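Local coordinates for neurotoxin (Clostridium botulinum, PDB 3N7L), which probably binds gangliosides on nerve-cell membranes as the receptor-binding domain of a botulinum neurotoxin, and so helps target the toxin to neurons, at residues L365-N368 against R373-I376. Residues are numbered along the deposited sequence; the frame is centred on the assembly and turned at random.
Sequences LSSN and RLGI
A beta bulge beside the loop of an antiparallel hairpin sets L374 and G375 together against the single residue L365, and shows how one extra residue shifts the register of a hairpin. S366 pairs with R373, whereas L365 has G375 as its nearest neighbour, so L374 is the surplus residue; its psi is near helical rather than extended. Two backbone bonds mark the bulge. L374 N gives its hydrogen to L365 O at 2.9 Å, and the bond is fairly straight (160° at the hydrogen). The return bond, from L365 N to G375 O, is also 2.9 Å long but bent to 138°, its donor standing well above the carbonyl plane. G375 N is buried with no partner in the model, probably a cost of the irregular spacing. The R373 CA points its hydrogen at the same L365 O across 3.6 Å.

The hairpin, strands 359-366 and 373-384, belongs to the C-terminal receptor-binding region, whose family has the beta-trefoil fold. At its loop end, L374 leans over the departing chain. With CG anti to its own carbonyl carbon (chi1 -62°), the isobutyl group reaches S367, where CG meets CB at 3.7 Å and CD1 comes equally near to the S367 CA. The serine therefore offers mostly its carbon atoms to the leucine. The side chain of L365 meets that of L374 less closely, its CD2 lying 4.2 Å from L374 CB, while its CB packs on the G375 backbone.

T370 ties the intervening loop back to this side: its carbonyl accepts a hydrogen bond from S366 OG, while its hydroxyl bonds to S367 O. The R373 side chain sets out away from residues 365-368, yet its guanidinium has a cation-pi contact with F364 of the same first strand and, through NH1, a salt bridge with E300.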
# COMPACT_ATOMS: atom_id res chain seq x y z
N LEU A 365 -15.31 1.64 19.19
CA LEU A 365 -16.61 1.06 19.51
C LEU A 365 -17.65 2.17 19.44
O LEU A 365 -17.49 3.24 20.04
CB LEU A 365 -16.60 0.45 20.92
CG LEU A 365 -17.97 -0.05 21.41
CD1 LEU A 365 -18.46 -1.16 20.50
CD2 LEU A 365 -17.86 -0.55 22.84
N SER A 366 -18.72 1.91 18.70
CA SER A 366 -19.80 2.87 18.51
C SER A 366 -20.87 2.79 19.57
O SER A 366 -21.17 1.72 20.10
CB SER A 366 -20.44 2.64 17.14
OG SER A 366 -21.69 3.30 17.05
N SER A 367 -21.45 3.94 19.90
CA SER A 367 -22.53 3.98 20.88
C SER A 367 -23.83 3.84 20.10
O SER A 367 -24.21 4.76 19.37
CB SER A 367 -22.53 5.29 21.65
OG SER A 367 -23.55 5.29 22.62
N ASN A 368 -24.48 2.70 20.23
CA ASN A 368 -25.74 2.43 19.54
C ASN A 368 -25.70 2.78 18.05
O ASN A 368 -26.63 3.39 17.52
CB ASN A 368 -26.88 3.19 20.22
CG ASN A 368 -27.21 2.62 21.59
OD1 ASN A 368 -27.17 3.33 22.60
ND2 ASN A 368 -27.52 1.33 21.63
N ARG A 373 -18.13 7.80 20.15
CA ARG A 373 -17.17 6.77 20.53
C ARG A 373 -17.22 6.38 22.00
O ARG A 373 -17.34 7.23 22.88
CB ARG A 373 -15.76 7.24 20.18
CG ARG A 373 -15.64 7.69 18.73
CD ARG A 373 -14.24 8.19 18.42
NE ARG A 373 -14.13 8.62 17.02
CZ ARG A 373 -13.00 9.02 16.45
NH1 ARG A 373 -13.00 9.39 15.18
NH2 ARG A 373 -11.87 9.03 17.15
N LEU A 374 -17.11 5.08 22.25
CA LEU A 374 -17.12 4.54 23.61
C LEU A 374 -15.80 3.86 23.97
O LEU A 374 -15.52 3.64 25.14
CB LEU A 374 -18.24 3.50 23.76
CG LEU A 374 -19.68 3.98 23.57
CD1 LEU A 374 -20.63 2.81 23.81
CD2 LEU A 374 -19.97 5.12 24.53
N GLY A 375 -15.01 3.52 22.96
CA GLY A 375 -13.75 2.86 23.23
C GLY A 375 -12.96 2.58 21.96
O GLY A 375 -13.40 2.93 20.87
N ILE A 376 -11.80 1.95 22.11
CA ILE A 376 -10.97 1.64 20.95
C ILE A 376 -10.65 0.15 20.91
O ILE A 376 -10.57 -0.51 21.95
CB ILE A 376 -9.67 2.50 20.98
CG1 ILE A 376 -8.91 2.34 19.66
CG2 ILE A 376 -8.80 2.11 22.17
CD1 ILE A 376 -7.71 3.25 19.54